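Local coordinates for protein acetylene hydratase (Pelobacter acetylenicus, PDB 2E7Z) that catalyses the hydration of acetylene to acetaldehyde as a monomeric tungsten and [4Fe-4S] enzyme carrying a bis(molybdopterin guanine dinucleotide) cofactor, at residues I334-M339 / Y376-F381; Y116-R121 / E506-K511; G325-D330 / N468-P473. All coordinates share one frame; numbering follows the deposited sequence.

Interaction 1: I334-M339 / Y376-F381; sequences ISKIQM and YGVKYF
Ser335 pushes its CB between Val378 and Tyr380, and this is where the short helix 334-337 lies closest against the loop 376-381. Ser335 CB stands 3.4 Å from Val378 CG1, tighter than usual for two carbons. The backbone oxygen is nearer still, with Ser335 CB 3.2 Å from Tyr380 O. Val378 presents both methyls: CG1, anti to its backbone N (chi1 171°), faces the serine, while CG2 turns to the lysine one residue further along the helix. The serine hydroxyl reaches on to Phe381, with Ser335 OG 3.7 Å from Phe381 CA and near the plane of the Phe381 ring at its rim. Its polar partners lie beyond the two segments: OG is hydrogen-bonded to Glu470 OE2 and to the backbone N of His382, so a buried hydroxyl is satisfied.

Toward solvent the fit slackens. Lys336 is modelled in two conformers; in one of them the chain bends at its last two torsions, Lys336 CE comes 3.8 Å from Val378 CG2, and Lys336 NZ makes at most a weak hydrogen bond to Gly377 O (3.4 Å). Gly377, just past the end of helix 369-376, has positive phi (72°), a conformation that favours glycine. Replacing Val378 by an alanine is likely to leave a gap beside Ser335 CB and take the methyl from under the aliphatic part of Lys336.

The contact is plain packing away from the annotated sites. Helix 334-337 packs through Ile337 on Thr118 of helix 118-126 and on Tyr519 of helix 513-520, while Phe381 backs the loop onto Ser372 of helix 369-376.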
# COMPACT_ATOMS: atom_id res chain seq x y z
N ILE A 334 11.66 -12.36 8.58
CA ILE A 334 11.25 -11.15 9.30
C ILE A 334 10.17 -11.52 10.33
O ILE A 334 10.16 -11.01 11.45
CB ILE A 334 10.73 -10.12 8.31
CG1 ILE A 334 11.91 -9.53 7.51
CG2 ILE A 334 9.91 -9.03 8.99
CD1 ILE A 334 11.50 -8.64 6.32
N SER A 335 9.27 -12.44 9.94
CA SER A 335 8.21 -12.85 10.84
C SER A 335 8.74 -13.39 12.14
O SER A 335 8.12 -13.16 13.18
CB SER A 335 7.36 -13.96 10.20
OG SER A 335 6.75 -13.50 8.99
N LYS A 336 9.86 -14.11 12.09
CA LYS A 336 10.42 -14.71 13.31
C LYS A 336 11.09 -13.63 14.17
O LYS A 336 10.96 -13.63 15.39
CB LYS A 336 11.41 -15.80 12.92
CG LYS A 336 10.76 -16.92 12.10
CD LYS A 336 11.59 -18.18 12.14
CE LYS A 336 10.70 -19.41 12.07
NZ LYS A 336 9.69 -19.42 13.16
N ILE A 337 11.77 -12.68 13.51
CA ILE A 337 12.40 -11.55 14.22
C ILE A 337 11.33 -10.72 14.94
O ILE A 337 11.55 -10.23 16.04
CB ILE A 337 13.29 -10.69 13.25
CG1 ILE A 337 14.45 -11.58 12.79
CG2 ILE A 337 13.80 -9.42 13.94
CD1 ILE A 337 15.26 -11.01 11.64
N GLN A 338 10.15 -10.62 14.34
CA GLN A 338 9.05 -9.83 14.93
C GLN A 338 8.49 -10.38 16.25
O GLN A 338 7.86 -9.64 16.99
CB GLN A 338 7.92 -9.65 13.92
CG GLN A 338 8.32 -8.80 12.74
CD GLN A 338 7.23 -8.65 11.70
OE1 GLN A 338 6.46 -9.60 11.48
NE2 GLN A 338 7.16 -7.47 11.02
N MET A 339 8.68 -11.68 16.54
CA MET A 339 8.30 -12.27 17.85
C MET A 339 6.85 -12.00 18.17
O MET A 339 6.52 -11.64 19.30
CB MET A 339 9.19 -11.71 18.95
CG MET A 339 10.57 -12.28 18.90
SD MET A 339 11.64 -11.67 20.24
CE MET A 339 10.69 -12.06 21.72
N TYR A 376 4.82 -23.03 5.93
CA TYR A 376 5.94 -22.09 5.89
C TYR A 376 6.89 -22.19 7.08
O TYR A 376 7.96 -21.57 7.08
CB TYR A 376 5.42 -20.65 5.72
CG TYR A 376 4.71 -20.44 4.40
CD1 TYR A 376 5.39 -20.56 3.19
CD2 TYR A 376 3.34 -20.16 4.36
CE1 TYR A 376 4.74 -20.43 1.99
CE2 TYR A 376 2.69 -19.99 3.15
CZ TYR A 376 3.38 -20.15 1.97
OH TYR A 376 2.72 -20.00 0.77
N GLY A 377 6.51 -22.95 8.10
CA GLY A 377 7.32 -23.06 9.30
C GLY A 377 7.29 -21.79 10.15
O GLY A 377 8.14 -21.59 11.00
N VAL A 378 6.30 -20.95 9.89
CA VAL A 378 6.15 -19.68 10.58
C VAL A 378 4.68 -19.55 10.96
O VAL A 378 3.83 -19.42 10.09
CB VAL A 378 6.58 -18.48 9.69
CG1 VAL A 378 6.22 -17.19 10.33
CG2 VAL A 378 8.08 -18.53 9.46
N LYS A 379 4.40 -19.61 12.26
CA LYS A 379 3.03 -19.56 12.76
C LYS A 379 2.38 -18.22 12.44
O LYS A 379 1.23 -18.17 12.01
CB LYS A 379 3.01 -19.79 14.27
CG LYS A 379 1.62 -19.65 14.87
CD LYS A 379 1.62 -20.06 16.32
CE LYS A 379 0.31 -19.72 16.96
NZ LYS A 379 0.33 -20.11 18.39
N TYR A 380 3.12 -17.14 12.68
CA TYR A 380 2.64 -15.79 12.39
C TYR A 380 3.37 -15.28 11.15
O TYR A 380 4.42 -14.64 11.25
CB TYR A 380 2.90 -14.85 13.58
CG TYR A 380 2.09 -15.22 14.79
CD1 TYR A 380 0.76 -14.84 14.91
CD2 TYR A 380 2.66 -15.98 15.82
CE1 TYR A 380 0.02 -15.14 16.02
CE2 TYR A 380 1.91 -16.33 16.95
CZ TYR A 380 0.59 -15.90 17.03
OH TYR A 380 -0.19 -16.17 18.12
N PHE A 381 2.83 -15.56 9.97
CA PHE A 381 3.46 -15.27 8.70
C PHE A 381 3.05 -13.85 8.40
O PHE A 381 1.92 -13.57 8.05
CB PHE A 381 2.95 -16.27 7.66
CG PHE A 381 3.38 -16.00 6.24
CD1 PHE A 381 4.52 -15.28 5.92
CD2 PHE A 381 2.63 -16.54 5.19
CE1 PHE A 381 4.88 -15.07 4.59
CE2 PHE A 381 2.99 -16.35 3.86
CZ PHE A 381 4.12 -15.61 3.55

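Interaction 2: Y116-R121 / E506-K511; sequences YGTLRR and EHFPWK
Arg121 extends straight out from helix 118-126 to the backbone of His507, with Phe508 and Trp510 flanking it on two adjacent sides. Its chain leaves the helix fully extended as far as NE, which carries the guanidinium across to the loop. There it grips one carbonyl oxygen side-on with two nitrogens: Arg121 NE lies 2.8 Å and Arg121 NH2 2.9 Å from His507 O. The oxygen sits close to the guanidinium plane, whereas the two donors arrive from opposite faces of the carbonyl plane. The N-H...O angles of 147° and 138° are bent, as expected when two donors share one acceptor.

The aromatic rings are set steeply to the guanidinium. Trp510 points its CH2 corner at the centre of one guanidinium face, 3.5 Å from Arg121 CZ, with the planes 68° apart, so the indole meets the cation by its edge. Phe508, nearly perpendicular to the guanidinium, turns a face to the arginine; Arg121 CD and Phe508 CE2 are 3.8 Å apart, and any cation-pi attraction is long and weak. Thr118 meets both rings: its CG2 lies 3.9 Å from Trp510 CZ3, and its carbonyl oxygen is in plane at the Phe508 edge, while its hydroxyl is hydrogen-bonded to Glu115 O.

This is packing of a helix start on a loop, the Thr118 side chain about 14 Å from a bound molybdopterin guanine dinucleotide. Arg121 NH1 is turned to Ile337 O of helix 334-337. Phe508 also packs on Tyr492 and Ala499 of helix 491-501, and Trp510 meets Tyr519 of helix 513-520.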
# COMPACT_ATOMS: atom_id res chain seq x y z
N TYR A 116 13.91 -4.86 9.59
CA TYR A 116 14.08 -6.31 9.48
C TYR A 116 13.26 -7.09 10.51
O TYR A 116 13.61 -8.22 10.86
CB TYR A 116 15.56 -6.71 9.54
CG TYR A 116 16.37 -6.09 8.43
CD1 TYR A 116 16.39 -6.66 7.17
CD2 TYR A 116 17.06 -4.89 8.62
CE1 TYR A 116 17.11 -6.09 6.12
CE2 TYR A 116 17.77 -4.28 7.58
CZ TYR A 116 17.77 -4.89 6.32
OH TYR A 116 18.45 -4.34 5.26
N GLY A 117 12.15 -6.52 10.97
CA GLY A 117 11.29 -7.17 11.97
C GLY A 117 11.42 -6.62 13.37
O GLY A 117 10.62 -6.97 14.26
N THR A 118 12.43 -5.76 13.59
CA THR A 118 12.66 -5.28 14.94
C THR A 118 11.62 -4.26 15.42
O THR A 118 11.49 -4.07 16.62
CB THR A 118 14.08 -4.71 15.13
OG1 THR A 118 14.29 -3.59 14.26
CG2 THR A 118 15.13 -5.78 14.86
N LEU A 119 10.86 -3.65 14.50
CA LEU A 119 9.82 -2.75 14.93
C LEU A 119 8.69 -3.49 15.63
O LEU A 119 8.33 -3.15 16.74
CB LEU A 119 9.34 -1.87 13.75
CG LEU A 119 8.29 -0.80 14.06
CD1 LEU A 119 6.83 -1.31 14.14
CD2 LEU A 119 8.64 0.08 15.28
N ARG A 120 8.15 -4.52 14.98
CA ARG A 120 7.10 -5.29 15.67
C ARG A 120 7.70 -6.05 16.87
O ARG A 120 7.01 -6.27 17.85
CB ARG A 120 6.36 -6.26 14.75
CG ARG A 120 5.55 -5.55 13.67
CD ARG A 120 4.41 -4.67 14.19
NE ARG A 120 3.28 -5.34 14.86
CZ ARG A 120 2.23 -5.81 14.21
NH1 ARG A 120 2.19 -5.86 12.88
NH2 ARG A 120 1.24 -6.35 14.94
N ARG A 121 8.98 -6.44 16.77
CA ARG A 121 9.67 -7.03 17.91
C ARG A 121 9.54 -6.14 19.14
O ARG A 121 9.13 -6.56 20.22
CB ARG A 121 11.11 -7.33 17.55
CG ARG A 121 11.94 -8.08 18.59
CD ARG A 121 13.34 -8.24 18.03
NE ARG A 121 14.22 -9.05 18.88
CZ ARG A 121 14.40 -10.37 18.75
NH1 ARG A 121 13.74 -11.06 17.80
NH2 ARG A 121 15.23 -11.03 19.58
N GLU A 506 18.26 -6.97 26.24
CA GLU A 506 18.59 -8.39 26.07
C GLU A 506 17.98 -8.99 24.81
O GLU A 506 18.45 -10.01 24.31
CB GLU A 506 18.23 -9.23 27.31
CG GLU A 506 16.78 -9.21 27.74
CD GLU A 506 16.50 -8.18 28.84
OE1 GLU A 506 16.43 -6.96 28.53
OE2 GLU A 506 16.32 -8.59 30.00
N HIS A 507 16.91 -8.36 24.31
CA HIS A 507 16.25 -8.82 23.10
C HIS A 507 16.72 -8.19 21.81
O HIS A 507 16.26 -8.56 20.73
CB HIS A 507 14.74 -8.70 23.22
CG HIS A 507 14.13 -9.93 23.83
ND1 HIS A 507 13.86 -10.05 25.17
CD2 HIS A 507 13.77 -11.11 23.28
CE1 HIS A 507 13.36 -11.25 25.43
NE2 HIS A 507 13.31 -11.92 24.29
N PHE A 508 17.70 -7.30 21.92
CA PHE A 508 18.21 -6.61 20.74
C PHE A 508 19.73 -6.67 20.72
O PHE A 508 20.40 -5.66 20.92
CB PHE A 508 17.74 -5.15 20.70
CG PHE A 508 16.24 -5.01 20.52
CD1 PHE A 508 15.39 -5.13 21.63
CD2 PHE A 508 15.67 -4.85 19.26
CE1 PHE A 508 14.03 -5.06 21.47
CE2 PHE A 508 14.30 -4.74 19.12
CZ PHE A 508 13.48 -4.87 20.23
N PRO A 509 20.27 -7.86 20.45
CA PRO A 509 21.72 -8.05 20.55
C PRO A 509 22.50 -7.38 19.43
O PRO A 509 23.68 -7.11 19.60
CB PRO A 509 21.87 -9.58 20.46
CG PRO A 509 20.70 -10.03 19.69
CD PRO A 509 19.58 -9.13 20.13
N TRP A 510 21.83 -7.08 18.33
CA TRP A 510 22.50 -6.48 17.18
C TRP A 510 22.80 -5.03 17.53
O TRP A 510 21.91 -4.26 17.84
CB TRP A 510 21.59 -6.57 15.93
CG TRP A 510 20.96 -7.91 15.85
CD1 TRP A 510 21.55 -9.07 15.43
CD2 TRP A 510 19.63 -8.24 16.25
NE1 TRP A 510 20.65 -10.12 15.55
CE2 TRP A 510 19.47 -9.63 16.03
CE3 TRP A 510 18.56 -7.50 16.76
CZ2 TRP A 510 18.27 -10.28 16.32
CZ3 TRP A 510 17.37 -8.14 17.04
CH2 TRP A 510 17.24 -9.53 16.82
N LYS A 511 24.08 -4.69 17.55
CA LYS A 511 24.48 -3.36 18.03
C LYS A 511 24.16 -2.24 17.05
O LYS A 511 24.08 -1.08 17.47
CB LYS A 511 25.97 -3.29 18.38
CG LYS A 511 26.41 -4.26 19.47
CD LYS A 511 25.50 -4.25 20.69
CE LYS A 511 25.87 -5.36 21.67
NZ LYS A 511 24.87 -5.47 22.76

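Interaction 3: G325-D330 / N468-P473; sequences GAPHSD and NWEGIP
Ala326 and Gly471 meet backbone to backbone, their CA atoms 4.4 Å apart. The one direct hydrogen bond across the contact runs from Ala326 N to Gly471 O, long at 3.2 Å and somewhat bent (N-H...O 144°). The same oxygen, Gly471 O, receives a CA-H...O contact from Gly325 CA, 3.1 Å away. A side chain on Gly325 would run into Gly471 O, so its absence allows the approach; Gly471 is called for by its own backbone angles.

Water supplies the other polar links. One molecule donates to Ala326 O and Ile472 O and accepts from Gly471 N, the last at 2.8 Å from the water oxygen, and so satisfies three backbone groups in the buried seam. A second accepts from His328 N and donates to Glu470 OE1, 2.7 Å from the water oxygen.

Both segments are irregular loops of the molybdopterin oxidoreductase region of this DMSO reductase family enzyme: 325-330 links strand 322-324 to helix 334-337, whereas the loop of 468-473 leads into strand 474-476. Beyond the contact, the Ile472 side chain is about 9 Å from that of the active-site Asp10, and Trp469 touches Asp10.

Van der Waals contact comes from Pro327, which crosses the Glu470 side chain at a slant, Pro327 CB 3.9 Å from Glu470 CD. Glu470 first runs out from the backbone, then bends at chi2, which brings the carboxylate over to Pro327 CB.

Side-chain hydrogen bonds complete the contact. With OE2 taken up by Ser335, Glu470 OE1 accepts from the amide of Ile334. Within the other loop, Asp330 N donates to His328 ND1 at 3.1 Å, almost in the ring plane, while His328 NE2 is bonded to Tyr537 O.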
# COMPACT_ATOMS: atom_id res chain seq x y z
N GLY A 325 4.06 -16.62 -2.71
CA GLY A 325 5.31 -16.27 -2.01
C GLY A 325 5.49 -16.98 -0.68
O GLY A 325 4.68 -17.79 -0.26
N ALA A 326 6.58 -16.65 -0.02
CA ALA A 326 6.99 -17.32 1.20
C ALA A 326 8.04 -16.44 1.85
O ALA A 326 8.68 -15.64 1.15
CB ALA A 326 7.65 -18.65 0.86
N PRO A 327 8.31 -16.66 3.15
CA PRO A 327 9.55 -16.11 3.72
C PRO A 327 10.74 -16.56 2.88
O PRO A 327 10.75 -17.70 2.40
CB PRO A 327 9.58 -16.71 5.13
CG PRO A 327 8.12 -17.00 5.47
CD PRO A 327 7.57 -17.49 4.13
N HIS A 328 11.72 -15.69 2.67
CA HIS A 328 12.81 -16.04 1.75
C HIS A 328 13.56 -17.25 2.30
O HIS A 328 13.92 -17.29 3.48
CB HIS A 328 13.75 -14.85 1.60
CG HIS A 328 14.67 -14.95 0.42
ND1 HIS A 328 15.67 -15.91 0.31
CD2 HIS A 328 14.74 -14.21 -0.71
CE1 HIS A 328 16.32 -15.73 -0.83
NE2 HIS A 328 15.77 -14.71 -1.46
N SER A 329 13.78 -18.25 1.45
CA SER A 329 14.38 -19.51 1.89
C SER A 329 15.80 -19.38 2.41
O SER A 329 16.25 -20.24 3.16
CB SER A 329 14.34 -20.56 0.76
OG SER A 329 15.10 -20.09 -0.35
N ASP A 330 16.51 -18.31 2.03
CA ASP A 330 17.94 -18.16 2.37
C ASP A 330 18.15 -17.37 3.67
O ASP A 330 19.28 -17.30 4.16
CB ASP A 330 18.69 -17.35 1.29
CG ASP A 330 18.88 -18.09 -0.03
OD1 ASP A 330 18.80 -19.35 -0.08
OD2 ASP A 330 19.13 -17.35 -1.02
N ASN A 468 11.84 -6.72 1.87
CA ASN A 468 11.27 -6.13 3.07
C ASN A 468 9.76 -6.09 3.15
O ASN A 468 9.18 -5.55 4.11
CB ASN A 468 11.92 -4.79 3.28
CG ASN A 468 13.39 -4.97 3.60
OD1 ASN A 468 14.28 -4.62 2.80
ND2 ASN A 468 13.66 -5.61 4.73
N TRP A 469 9.14 -6.73 2.16
CA TRP A 469 7.78 -7.22 2.29
C TRP A 469 7.91 -8.73 2.24
O TRP A 469 8.27 -9.30 1.20
CB TRP A 469 6.90 -6.73 1.13
CG TRP A 469 6.40 -5.30 1.26
CD1 TRP A 469 6.26 -4.57 2.40
CD2 TRP A 469 5.93 -4.47 0.19
NE1 TRP A 469 5.72 -3.34 2.11
CE2 TRP A 469 5.53 -3.25 0.76
CE3 TRP A 469 5.84 -4.64 -1.20
CZ2 TRP A 469 5.04 -2.20 -0.01
CZ3 TRP A 469 5.36 -3.59 -1.96
CH2 TRP A 469 4.96 -2.40 -1.37
N GLU A 470 7.67 -9.36 3.39
CA GLU A 470 7.90 -10.79 3.49
C GLU A 470 6.87 -11.54 2.70
O GLU A 470 5.65 -11.40 2.92
CB GLU A 470 7.92 -11.20 4.96
CG GLU A 470 8.18 -12.70 5.16
CD GLU A 470 9.20 -13.00 6.26
OE1 GLU A 470 10.41 -12.82 6.01
OE2 GLU A 470 8.81 -13.47 7.36
N GLY A 471 7.36 -12.33 1.75
CA GLY A 471 6.48 -12.98 0.76
C GLY A 471 7.12 -12.86 -0.61
O GLY A 471 7.10 -13.80 -1.40
N ILE A 472 7.74 -11.72 -0.90
CA ILE A 472 8.37 -11.56 -2.20
C ILE A 472 9.46 -12.63 -2.35
O ILE A 472 10.30 -12.76 -1.48
CB ILE A 472 8.99 -10.16 -2.36
CG1 ILE A 472 7.94 -9.07 -2.18
CG2 ILE A 472 9.66 -10.02 -3.74
CD1 ILE A 472 8.52 -7.64 -2.21
N PRO A 473 9.39 -13.44 -3.42
CA PRO A 473 10.29 -14.59 -3.54
C PRO A 473 11.69 -14.29 -4.11
O PRO A 473 12.30 -15.16 -4.72
CB PRO A 473 9.52 -15.52 -4.48
CG PRO A 473 8.77 -14.61 -5.35
CD PRO A 473 8.40 -13.41 -4.51
O HOH W 1 9.98 -13.23 1.27
O HOH W 2 11.56 -12.87 3.58

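How the interactions relate
From the N terminus, 116-121 comes first, and its pairing with 506-511 closes the widest loop, interaction 2, within which the others lie. Inside it 325-330 opens the loop of interaction 3, closed by 468-473, and this in turn encloses interaction 1, between 334-339 and 376-381. The three are therefore nested and none cross. Helix 334-337 links them in space: its start bonds to Glu470 of interaction 3, and Ile337 reaches interaction 2. Tyr376 and Phe381 also pack on Ala326 and Pro327. Together they join helices 118-126 and 369-376 and the loop before helix 513-520 to the loops preceding helix 334-337 and strand 474-476.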